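Local coordinates for protein titin (Homo sapiens, PDB 2A38) that is a giant muscle protein whose N-terminal tandem of two Ig domains probably secures it at the Z-disc, at residues A[16-21]-A[96-101]; A[33-38]-A[80-85]; A[49-54]-A[65-70]; A[108-113]-A[187-192]. All blocks are in the same frame, centred on the assembly; numbering follows the deposited sequence.

Contact 1. Residues A[16-21]-A[96-101]; sequences VVLEGS and LVKAET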
loop_
_atom_site.group_PDB
_atom_site.type_symbol
_atom_site.label_atom_id
_atom_site.label_comp_id
_atom_site.label_asym_id
_atom_site.label_seq_id
_atom_site.Cartn_x
_atom_site.Cartn_y
_atom_site.Cartn_z
ATOM N N VAL A 16 10.771 -4.170 12.317
ATOM C CA VAL A 16 10.384 -2.944 11.636
ATOM C C VAL A 16 9.925 -3.385 10.259
ATOM O O VAL A 16 10.717 -3.881 9.456
ATOM C CB VAL A 16 11.560 -1.969 11.468
ATOM C CG1 VAL A 16 11.094 -0.719 10.729
ATOM C CG2 VAL A 16 12.120 -1.601 12.826
ATOM N N VAL A 17 8.638 -3.223 9.997
ATOM C CA VAL A 17 8.087 -3.623 8.720
ATOM C C VAL A 17 7.572 -2.421 7.928
ATOM O O VAL A 17 7.136 -1.416 8.492
ATOM C CB VAL A 17 6.948 -4.659 8.916
ATOM C CG1 VAL A 17 5.753 -4.009 9.592
ATOM C CG2 VAL A 17 6.554 -5.257 7.581
ATOM N N LEU A 18 7.641 -2.549 6.608
ATOM C CA LEU A 18 7.205 -1.518 5.678
ATOM C C LEU A 18 5.701 -1.636 5.444
ATOM O O LEU A 18 5.208 -2.722 5.147
ATOM C CB LEU A 18 7.946 -1.708 4.358
ATOM C CG LEU A 18 7.880 -0.609 3.304
ATOM C CD1 LEU A 18 8.528 0.670 3.839
ATOM C CD2 LEU A 18 8.600 -1.098 2.059
ATOM N N GLU A 19 4.973 -0.532 5.581
ATOM C CA GLU A 19 3.529 -0.550 5.365
ATOM C C GLU A 19 3.133 -1.431 4.194
ATOM O O GLU A 19 3.807 -1.453 3.165
ATOM C CB GLU A 19 3.007 0.839 5.059
ATOM C CG GLU A 19 2.667 1.684 6.237
ATOM C CD GLU A 19 1.686 2.760 5.841
ATOM O OE1 GLU A 19 0.488 2.429 5.673
ATOM O OE2 GLU A 19 2.117 3.926 5.671
ATOM N N GLY A 20 2.024 -2.143 4.343
ATOM C CA GLY A 20 1.561 -2.995 3.269
ATOM C C GLY A 20 2.325 -4.293 3.120
ATOM O O GLY A 20 1.835 -5.216 2.473
ATOM N N SER A 21 3.527 -4.373 3.688
ATOM C CA SER A 21 4.307 -5.606 3.609
ATOM C C SER A 21 3.751 -6.562 4.654
ATOM O O SER A 21 2.920 -6.175 5.480
ATOM C CB SER A 21 5.792 -5.348 3.890
ATOM O OG SER A 21 6.413 -4.663 2.816
ATOM N N LEU A 96 7.238 -2.135 14.622
ATOM C CA LEU A 96 7.383 -0.765 14.141
ATOM C C LEU A 96 7.095 -0.741 12.648
ATOM O O LEU A 96 7.771 -1.412 11.870
ATOM C CB LEU A 96 8.800 -0.261 14.405
ATOM C CG LEU A 96 9.136 1.094 13.780
ATOM C CD1 LEU A 96 8.118 2.133 14.236
ATOM C CD2 LEU A 96 10.560 1.504 14.167
ATOM N N VAL A 97 6.088 0.025 12.249
ATOM C CA VAL A 97 5.711 0.100 10.843
ATOM C C VAL A 97 6.283 1.336 10.153
ATOM O O VAL A 97 6.033 2.466 10.572
ATOM C CB VAL A 97 4.178 0.096 10.687
ATOM C CG1 VAL A 97 3.797 0.107 9.216
ATOM C CG2 VAL A 97 3.601 -1.124 11.384
ATOM N N LYS A 98 7.051 1.103 9.090
ATOM C CA LYS A 98 7.674 2.179 8.321
ATOM C C LYS A 98 6.764 2.641 7.185
ATOM O O LYS A 98 6.290 1.832 6.388
ATOM C CB LYS A 98 9.021 1.705 7.754
ATOM C CG LYS A 98 9.712 2.708 6.837
ATOM C CD LYS A 98 9.898 4.058 7.530
ATOM C CE LYS A 98 10.260 5.156 6.534
ATOM N NZ LYS A 98 10.215 6.513 7.154
ATOM N N ALA A 99 6.520 3.947 7.124
ATOM C CA ALA A 99 5.670 4.535 6.088
ATOM C C ALA A 99 6.186 4.196 4.692
ATOM O O ALA A 99 7.384 4.280 4.416
ATOM C CB ALA A 99 5.602 6.044 6.263
ATOM N N GLU A 100 5.266 3.812 3.817
ATOM C CA GLU A 100 5.601 3.445 2.449
ATOM C C GLU A 100 5.434 4.624 1.497
ATOM O O GLU A 100 4.514 5.429 1.645
ATOM C CB GLU A 100 4.703 2.287 2.001
ATOM C CG GLU A 100 4.797 1.932 0.529
ATOM C CD GLU A 100 3.710 0.953 0.097
ATOM O OE1 GLU A 100 2.527 1.173 0.462
ATOM O OE2 GLU A 100 4.033 -0.027 -0.616
ATOM N N THR A 101 6.334 4.724 0.528
ATOM C CA THR A 101 6.272 5.785 -0.467
ATOM C C THR A 101 6.711 5.266 -1.831
ATOM O O THR A 101 7.458 4.291 -1.933
ATOM C CB THR A 101 7.160 6.993 -0.088
ATOM O OG1 THR A 101 8.501 6.549 0.167
ATOM C CG2 THR A 101 6.603 7.703 1.141
#

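Contact 2. Residues A[33-38]-A[80-85]; sequences PVPEVS and LKATNG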
loop_
_atom_site.group_PDB
_atom_site.type_symbol
_atom_site.label_atom_id
_atom_site.label_comp_id
_atom_site.label_asym_id
_atom_site.label_seq_id
_atom_site.Cartn_x
_atom_site.Cartn_y
_atom_site.Cartn_z
ATOM N N PRO A 33 2.904 -30.721 30.172
ATOM C CA PRO A 33 2.254 -30.930 28.869
ATOM C C PRO A 33 2.387 -29.695 27.971
ATOM O O PRO A 33 2.713 -28.611 28.456
ATOM C CB PRO A 33 0.804 -31.207 29.255
ATOM C CG PRO A 33 0.928 -31.823 30.611
ATOM C CD PRO A 33 1.939 -30.934 31.265
ATOM N N VAL A 34 2.138 -29.851 26.672
ATOM C CA VAL A 34 2.244 -28.715 25.753
ATOM C C VAL A 34 1.373 -27.566 26.242
ATOM O O VAL A 34 0.175 -27.724 26.451
ATOM C CB VAL A 34 1.811 -29.080 24.340
ATOM C CG1 VAL A 34 1.934 -27.855 23.439
ATOM C CG2 VAL A 34 2.674 -30.225 23.817
ATOM N N PRO A 35 1.966 -26.378 26.404
ATOM C CA PRO A 35 1.193 -25.234 26.886
ATOM C C PRO A 35 0.124 -24.675 25.966
ATOM O O PRO A 35 0.158 -24.889 24.757
ATOM C CB PRO A 35 2.278 -24.205 27.195
ATOM C CG PRO A 35 3.303 -24.489 26.137
ATOM C CD PRO A 35 3.368 -26.002 26.146
ATOM N N GLU A 36 -0.836 -23.977 26.567
ATOM C CA GLU A 36 -1.890 -23.309 25.825
ATOM C C GLU A 36 -1.274 -21.956 25.483
ATOM O O GLU A 36 -0.702 -21.288 26.355
ATOM C CB GLU A 36 -3.125 -23.085 26.688
ATOM C CG GLU A 36 -3.874 -24.334 27.053
ATOM C CD GLU A 36 -5.244 -24.017 27.622
ATOM O OE1 GLU A 36 -6.103 -23.520 26.856
ATOM O OE2 GLU A 36 -5.461 -24.255 28.834
ATOM N N VAL A 37 -1.404 -21.551 24.224
ATOM C CA VAL A 37 -0.824 -20.300 23.754
ATOM C C VAL A 37 -1.853 -19.233 23.397
ATOM O O VAL A 37 -2.921 -19.526 22.867
ATOM C CB VAL A 37 0.095 -20.578 22.547
ATOM C CG1 VAL A 37 0.468 -19.297 21.861
ATOM C CG2 VAL A 37 1.344 -21.292 23.021
ATOM N N SER A 38 -1.511 -17.984 23.676
ATOM C CA SER A 38 -2.409 -16.879 23.412
ATOM C C SER A 38 -1.629 -15.604 23.100
ATOM O O SER A 38 -0.630 -15.312 23.746
ATOM C CB SER A 38 -3.299 -16.679 24.638
ATOM O OG SER A 38 -3.914 -15.408 24.626
ATOM N N LEU A 80 3.227 -12.839 23.637
ATOM C CA LEU A 80 2.769 -14.213 23.554
ATOM C C LEU A 80 2.821 -14.838 24.950
ATOM O O LEU A 80 3.863 -14.802 25.596
ATOM C CB LEU A 80 3.698 -14.965 22.603
ATOM C CG LEU A 80 3.516 -16.458 22.347
ATOM C CD1 LEU A 80 2.153 -16.707 21.755
ATOM C CD2 LEU A 80 4.603 -16.930 21.387
ATOM N N LYS A 81 1.695 -15.358 25.430
ATOM C CA LYS A 81 1.638 -16.020 26.736
ATOM C C LYS A 81 1.498 -17.525 26.540
ATOM O O LYS A 81 0.697 -17.971 25.731
ATOM C CB LYS A 81 0.433 -15.573 27.561
ATOM C CG LYS A 81 0.543 -14.199 28.179
ATOM C CD LYS A 81 -0.589 -13.985 29.199
ATOM C CE LYS A 81 -0.605 -12.542 29.710
ATOM N NZ LYS A 81 -1.635 -12.314 30.771
ATOM N N ALA A 82 2.266 -18.297 27.301
ATOM C CA ALA A 82 2.221 -19.760 27.243
ATOM C C ALA A 82 1.885 -20.274 28.646
ATOM O O ALA A 82 2.480 -19.825 29.626
ATOM C CB ALA A 82 3.570 -20.307 26.785
ATOM N N THR A 83 0.954 -21.216 28.746
ATOM C CA THR A 83 0.564 -21.718 30.057
ATOM C C THR A 83 0.279 -23.208 30.162
ATOM O O THR A 83 -0.293 -23.801 29.256
ATOM C CB THR A 83 -0.710 -21.005 30.546
ATOM O OG1 THR A 83 -0.542 -19.591 30.426
ATOM C CG2 THR A 83 -0.992 -21.343 32.000
ATOM N N ASN A 84 0.691 -23.806 31.279
ATOM C CA ASN A 84 0.395 -25.209 31.562
ATOM C C ASN A 84 0.333 -25.345 33.082
ATOM O O ASN A 84 0.429 -24.344 33.800
ATOM C CB ASN A 84 1.407 -26.191 30.922
ATOM C CG ASN A 84 2.784 -26.159 31.562
ATOM O OD1 ASN A 84 2.973 -25.631 32.649
ATOM N ND2 ASN A 84 3.758 -26.750 30.879
ATOM N N GLY A 85 0.160 -26.566 33.576
ATOM C CA GLY A 85 0.056 -26.768 35.012
ATOM C C GLY A 85 1.234 -26.310 35.843
ATOM O O GLY A 85 1.058 -25.918 37.001
HETATM O O HOH W 1 -1.822 -18.899 27.388
#

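Contact 3. Residues A[49-54]-A[65-70]; sequences STLPGV and LTIPAV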
loop_
_atom_site.group_PDB
_atom_site.type_symbol
_atom_site.label_atom_id
_atom_site.label_comp_id
_atom_site.label_asym_id
_atom_site.label_seq_id
_atom_site.Cartn_x
_atom_site.Cartn_y
_atom_site.Cartn_z
ATOM N N SER A 49 -10.874 -10.521 14.240
ATOM C CA SER A 49 -12.007 -9.642 14.500
ATOM C C SER A 49 -11.395 -8.452 15.222
ATOM O O SER A 49 -11.795 -7.307 15.015
ATOM C CB SER A 49 -13.049 -10.329 15.390
ATOM O OG SER A 49 -12.517 -10.648 16.657
ATOM N N THR A 50 -10.415 -8.750 16.072
ATOM C CA THR A 50 -9.675 -7.738 16.820
ATOM C C THR A 50 -8.671 -7.164 15.833
ATOM O O THR A 50 -8.413 -5.960 15.814
ATOM C CB THR A 50 -8.897 -8.367 17.993
ATOM O OG1 THR A 50 -9.821 -8.791 19.000
ATOM C CG2 THR A 50 -7.915 -7.372 18.589
ATOM N N LEU A 51 -8.115 -8.056 15.017
ATOM C CA LEU A 51 -7.141 -7.714 13.988
ATOM C C LEU A 51 -7.463 -8.616 12.795
ATOM O O LEU A 51 -6.896 -9.697 12.645
ATOM C CB LEU A 51 -5.718 -7.986 14.498
ATOM C CG LEU A 51 -4.512 -7.385 13.764
ATOM C CD1 LEU A 51 -3.252 -7.742 14.533
ATOM C CD2 LEU A 51 -4.424 -7.904 12.334
ATOM N N PRO A 52 -8.393 -8.177 11.932
ATOM C CA PRO A 52 -8.811 -8.936 10.746
ATOM C C PRO A 52 -7.671 -9.292 9.792
ATOM O O PRO A 52 -6.751 -8.503 9.586
ATOM C CB PRO A 52 -9.852 -8.019 10.106
ATOM C CG PRO A 52 -9.366 -6.650 10.494
ATOM C CD PRO A 52 -9.007 -6.837 11.941
ATOM N N GLY A 53 -7.744 -10.485 9.210
ATOM C CA GLY A 53 -6.711 -10.927 8.293
ATOM C C GLY A 53 -5.543 -11.562 9.024
ATOM O O GLY A 53 -4.676 -12.179 8.405
ATOM N N VAL A 54 -5.522 -11.419 10.348
ATOM C CA VAL A 54 -4.447 -11.977 11.162
ATOM C C VAL A 54 -4.472 -13.500 11.151
ATOM O O VAL A 54 -5.497 -14.125 11.431
ATOM C CB VAL A 54 -4.529 -11.490 12.635
ATOM C CG1 VAL A 54 -5.656 -12.203 13.380
ATOM C CG2 VAL A 54 -3.201 -11.717 13.323
ATOM N N LEU A 65 2.351 -15.616 14.275
ATOM C CA LEU A 65 1.296 -14.630 14.090
ATOM C C LEU A 65 1.682 -13.827 12.858
ATOM O O LEU A 65 2.695 -13.134 12.856
ATOM C CB LEU A 65 1.195 -13.702 15.301
ATOM C CG LEU A 65 0.055 -12.683 15.233
ATOM C CD1 LEU A 65 -0.334 -12.255 16.632
ATOM C CD2 LEU A 65 0.474 -11.491 14.396
ATOM N N THR A 66 0.879 -13.922 11.807
ATOM C CA THR A 66 1.180 -13.206 10.576
ATOM C C THR A 66 0.105 -12.211 10.184
ATOM O O THR A 66 -1.082 -12.531 10.188
ATOM C CB THR A 66 1.371 -14.183 9.395
ATOM O OG1 THR A 66 2.495 -15.036 9.655
ATOM C CG2 THR A 66 1.611 -13.417 8.099
ATOM N N ILE A 67 0.533 -10.996 9.862
ATOM C CA ILE A 67 -0.383 -9.961 9.411
ATOM C C ILE A 67 -0.051 -9.780 7.934
ATOM O O ILE A 67 1.039 -9.322 7.597
ATOM C CB ILE A 67 -0.157 -8.629 10.142
ATOM C CG1 ILE A 67 -0.277 -8.837 11.652
ATOM C CG2 ILE A 67 -1.181 -7.604 9.671
ATOM C CD1 ILE A 67 -0.057 -7.583 12.466
ATOM N N PRO A 68 -0.973 -10.177 7.034
ATOM C CA PRO A 68 -0.790 -10.065 5.580
ATOM C C PRO A 68 -0.364 -8.666 5.127
ATOM O O PRO A 68 0.796 -8.449 4.772
ATOM C CB PRO A 68 -2.156 -10.473 5.039
ATOM C CG PRO A 68 -2.589 -11.517 6.023
ATOM C CD PRO A 68 -2.249 -10.851 7.342
ATOM N N ALA A 69 -1.296 -7.720 5.133
ATOM C CA ALA A 69 -0.983 -6.350 4.737
ATOM C C ALA A 69 -0.914 -5.507 6.001
ATOM O O ALA A 69 -1.942 -5.137 6.568
ATOM C CB ALA A 69 -2.059 -5.810 3.805
ATOM N N VAL A 70 0.299 -5.207 6.448
ATOM C CA VAL A 70 0.472 -4.423 7.663
ATOM C C VAL A 70 0.108 -2.956 7.494
ATOM O O VAL A 70 0.443 -2.333 6.491
ATOM C CB VAL A 70 1.915 -4.502 8.167
ATOM C CG1 VAL A 70 2.057 -3.727 9.471
ATOM C CG2 VAL A 70 2.298 -5.945 8.372
#

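Contact 4. Residues A[108-113]-A[187-192]; sequences QRLQSM and STAELL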
loop_
_atom_site.group_PDB
_atom_site.type_symbol
_atom_site.label_atom_id
_atom_site.label_comp_id
_atom_site.label_asym_id
_atom_site.label_seq_id
_atom_site.Cartn_x
_atom_site.Cartn_y
_atom_site.Cartn_z
ATOM N N GLN A 108 -0.174 4.209 -17.573
ATOM C CA GLN A 108 -0.649 4.505 -18.922
ATOM C C GLN A 108 -0.215 5.940 -19.239
ATOM O O GLN A 108 -0.594 6.884 -18.540
ATOM C CB GLN A 108 -2.168 4.408 -19.013
ATOM C CG GLN A 108 -2.681 4.645 -20.420
ATOM C CD GLN A 108 -4.182 4.781 -20.474
ATOM O OE1 GLN A 108 -4.889 4.292 -19.591
ATOM N NE2 GLN A 108 -4.684 5.435 -21.519
ATOM N N ARG A 109 0.588 6.082 -20.287
ATOM C CA ARG A 109 1.107 7.370 -20.715
ATOM C C ARG A 109 0.295 7.982 -21.844
ATOM O O ARG A 109 -0.523 7.311 -22.469
ATOM C CB ARG A 109 2.546 7.203 -21.201
ATOM C CG ARG A 109 3.531 6.860 -20.121
ATOM C CD ARG A 109 4.918 6.613 -20.690
ATOM N NE ARG A 109 5.930 6.638 -19.633
ATOM C CZ ARG A 109 7.122 6.054 -19.719
ATOM N NH1 ARG A 109 7.465 5.387 -20.814
ATOM N NH2 ARG A 109 7.973 6.136 -18.704
ATOM N N LEU A 110 0.535 9.265 -22.100
ATOM C CA LEU A 110 -0.134 9.970 -23.190
ATOM C C LEU A 110 0.428 9.402 -24.490
ATOM O O LEU A 110 1.589 9.008 -24.542
ATOM C CB LEU A 110 0.193 11.463 -23.156
ATOM C CG LEU A 110 -0.364 12.403 -22.097
ATOM C CD1 LEU A 110 0.125 13.822 -22.379
ATOM C CD2 LEU A 110 -1.882 12.354 -22.134
ATOM N N GLN A 111 -0.389 9.361 -25.536
ATOM C CA GLN A 111 0.077 8.874 -26.827
ATOM C C GLN A 111 -0.214 9.924 -27.884
ATOM O O GLN A 111 -1.283 10.526 -27.886
ATOM C CB GLN A 111 -0.619 7.566 -27.206
ATOM C CG GLN A 111 -0.232 6.376 -26.344
ATOM C CD GLN A 111 -0.898 5.088 -26.814
ATOM O OE1 GLN A 111 -0.655 4.630 -27.937
ATOM N NE2 GLN A 111 -1.744 4.498 -25.960
ATOM N N SER A 112 0.741 10.146 -28.778
ATOM C CA SER A 112 0.562 11.123 -29.843
ATOM C C SER A 112 -0.529 10.687 -30.806
ATOM O O SER A 112 -0.746 9.495 -31.026
ATOM C CB SER A 112 1.857 11.297 -30.625
ATOM O OG SER A 112 2.871 11.835 -29.799
ATOM N N MET A 113 -1.230 11.649 -31.386
ATOM C CA MET A 113 -2.254 11.295 -32.338
ATOM C C MET A 113 -2.538 12.372 -33.358
ATOM O O MET A 113 -2.427 13.572 -33.090
ATOM C CB MET A 113 -3.532 10.874 -31.618
ATOM C CG MET A 113 -3.960 11.753 -30.476
ATOM S SD MET A 113 -5.201 10.840 -29.522
ATOM C CE MET A 113 -6.680 11.138 -30.522
ATOM N N SER A 187 4.644 13.233 -18.685
ATOM C CA SER A 187 4.282 12.485 -19.878
ATOM C C SER A 187 3.941 13.515 -20.950
ATOM O O SER A 187 3.214 14.478 -20.687
ATOM C CB SER A 187 3.070 11.600 -19.578
ATOM O OG SER A 187 2.726 10.776 -20.675
ATOM N N THR A 188 4.477 13.332 -22.152
ATOM C CA THR A 188 4.218 14.271 -23.235
ATOM C C THR A 188 3.783 13.554 -24.492
ATOM O O THR A 188 4.191 12.422 -24.742
ATOM C CB THR A 188 5.471 15.096 -23.598
ATOM O OG1 THR A 188 6.123 15.540 -22.402
ATOM C CG2 THR A 188 5.074 16.318 -24.425
ATOM N N ALA A 189 2.964 14.238 -25.282
ATOM C CA ALA A 189 2.463 13.707 -26.543
ATOM C C ALA A 189 2.157 14.859 -27.492
ATOM O O ALA A 189 1.915 15.993 -27.073
ATOM C CB ALA A 189 1.209 12.884 -26.311
ATOM N N GLU A 190 2.152 14.543 -28.779
ATOM C CA GLU A 190 1.889 15.519 -29.815
ATOM C C GLU A 190 0.512 15.305 -30.420
ATOM O O GLU A 190 0.186 14.212 -30.872
ATOM C CB GLU A 190 2.940 15.375 -30.911
ATOM C CG GLU A 190 3.150 16.623 -31.726
ATOM C CD GLU A 190 3.651 17.775 -30.879
ATOM O OE1 GLU A 190 4.530 17.536 -30.011
ATOM O OE2 GLU A 190 3.175 18.919 -31.087
ATOM N N LEU A 191 -0.304 16.349 -30.427
ATOM C CA LEU A 191 -1.625 16.252 -31.023
ATOM C C LEU A 191 -1.651 17.082 -32.298
ATOM O O LEU A 191 -1.388 18.278 -32.257
ATOM C CB LEU A 191 -2.684 16.779 -30.070
ATOM C CG LEU A 191 -4.049 16.904 -30.737
ATOM C CD1 LEU A 191 -4.561 15.521 -31.176
ATOM C CD2 LEU A 191 -5.009 17.565 -29.766
ATOM N N LEU A 192 -1.959 16.447 -33.424
ATOM C CA LEU A 192 -2.031 17.150 -34.704
ATOM C C LEU A 192 -3.425 17.055 -35.308
ATOM O O LEU A 192 -3.952 15.965 -35.484
ATOM C CB LEU A 192 -1.029 16.566 -35.703
ATOM C CG LEU A 192 0.445 16.973 -35.627
ATOM C CD1 LEU A 192 0.947 16.927 -34.196
ATOM C CD2 LEU A 192 1.254 16.032 -36.505
HETATM O O HOH W 2 3.739 10.277 -23.545
#

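Contact 1. Residues A[16-21]-A[96-101]
V17 is held between L96 and K98 by its backbone: V17 N donates to L96 O at 2.7 Å, and V17 O accepts from K98 N at 2.6 Å. A third link, E19 N to K98 O (2.8 Å, 176° at the hydrogen), completes the pattern of a short parallel pairing, whose strand segments 16-18 and 96-98 run 33° apart. This is the A'-G pairing of an I-set immunoglobulin domain. Side chains alternate between its faces. On one, V16 and L96 lie side by side and point the same way, with V16 CG2 against L96 CD2 at 3.7 Å; next to them, L18 CD1 rests on CG of K98, whose chain bends at chi2 and leads off. On the other face, V17 CG1 meets V97 CG2, and V70 from the neighbouring loop packs on both. E19 follows a different course. Its CG stands anti to the carbonyl carbon (chi1 -86°), which carries it at about a right angle across V97, CG to V97 CG1 at 3.6 Å, while its CB meets E100 CB at 3.8 Å and its OE2 comes to rest beside A99 CA. A type II turn, L18 to S21, then swings the chain off, with G20 at positive phi. An alanine at E19 would probably uncover V97 CG1 and leave K72 without its carboxylate. The carboxylates of E19 and E100 do not touch, and the ion pair of E19 with K72 is long and weak; the chemistry thus implies cohesion through three main-chain bonds and aliphatic carbons.

Contact 2. Residues A[33-38]-A[80-85]
N84 prolongs the pairing past its last backbone bond by offering a side-chain amide: N84 ND2 donates to P33 O at 3.2 Å, in the carbonyl plane, and the acceptor lies only 13° out of the amide plane. P33 itself follows a cis peptide bond. The amide gets there because CG sits between the backbone N and the carbonyl carbon (chi1 70°), which folds it back over the loop of 33-35. Its other links fix its rotation: ND2 also donates to Q4 O, and OD1 accepts from S86 N. A leucine in place of N84 would probably leave P33 O, Q4 O and S86 N without their partner and the loop of 33-35 less tied to the strand end. Further in, the geometry is that of an antiparallel C-F strand pair of an Ig sheet. E36 N to T83 O (2.7 Å) and T83 N to E36 O (2.9 Å) bracket one hydrogen-bonded pair, and S38 with K81 forms the next, K81 N to S38 O being 2.9 Å. Between them V37 faces A82 in a non-hydrogen-bonded pair, on the side where P35 CB meets A82 CB at 4.1 Å and where I29 and P6 also pack. The opposite face carries E36, S38, K81 and T83; there a water donates to E36 O at 2.8 Å. The chemistry thus implies a two-faced pair, apolar toward the strands of the other sheet and polar on its reverse, its loop end fastened by one amide.

Contact 3. Residues A[49-54]-A[65-70]
L51 lays its CD1 methyl against CD1 of I67, 3.8 Å away, the two side chains crossing at about a right angle. Both arrive extended: L51 has CG anti to the backbone N (chi1 -164°), whereas I67 has CG1 anti to its own carbonyl carbon and CD1 continuing outward (chi2 179°), so that methyl meets methyl. V54 makes the second apolar touch. Its CG2 approaches L65 CD2 at 3.8 Å on an oblique course and stands 4.4 Å from I67 CG1, which places this one branch beside two residues of the same strand face. The backbones come together at V54 and I67, whose CA atoms are 4.9 Å apart. Here V54 CA points a C-H at T66 O, 3.5 Å away, and G53 O abuts the ring of P68, 3.0 Å from its CD. Within the I-set Ig fold this is the loop that follows strand 36-41 folding against the last part of strand 62-67, just where the chain enters strand 55-59; T66 and Q55 pair through backbone hydrogen bonds immediately beyond. The chain makes a type II turn from L51 to V54, with G53 at positive phi (85°); the side chains at its two ends, L51 and V54, are buried. Y78 of strand 76-84 packs on both L51 and I67, while I46 covers L51 and L65. Farther along the chain, V70 bonds through its backbone to G20 and S21.

Contact 4. Residues A[108-113]-A[187-192]
S187 OG, anti to its own backbone N (chi1 -176°) and directed across at L110, accepts the backbone N-H of L110 at 3.0 Å and almost straight (170° at the hydrogen), and S112 OG does the same for E190 N, also 3.0 Å. Two serine hydroxyls, one from each segment, thus stand in for carbonyls ahead of the regular pairing. Between them L110 CB sits on A189 CB at 3.6 Å. At the far end ordinary parallel pairing takes over: M113 N bonds to E190 O (3.0 Å) and L192 N to M113 O (2.9 Å), while M113 CG lies alongside L191 CD1 at 3.9 Å. The next shell begins with a water, to which S187 OG donates its own proton. That water in turn donates to L110 O (2.7 Å) and to T188 O, tying the loop to the strand. Outside, T173 OG1 holds E190 OE1, and V125 backs L110. In the fold, 108-113 carries the chain from strand 102-106 of one sheet over to strand 113-115 at the edge of the other, the A-to-A' switch of an I-set domain, alongside strand 183-193, whose other flank is strand 172-180.

Overall arrangement
Contacts 1 to 3 belong to the first Ig domain, contact 3 nested inside contact 2 and contact 2 inside contact 1; contact 4, in the second, opens after contact 1 has closed. Contact 1 lies where the first domain ends and the chain passes on to strand 102-106. Contacts 1 and 2 share a mixed sheet (neighbouring strands 76-84 and 87-98), centres about 31 Å apart. Contact 3 is on the other side of the sandwich, its centre about 14 Å from that of contact 1, which it touches through V70. Contacts 2 and 4 are farthest apart, centres about 64 Å. Contacts 1 and 4 both join an A' segment to strand G, consistent with an elongated tandem repeating one fold.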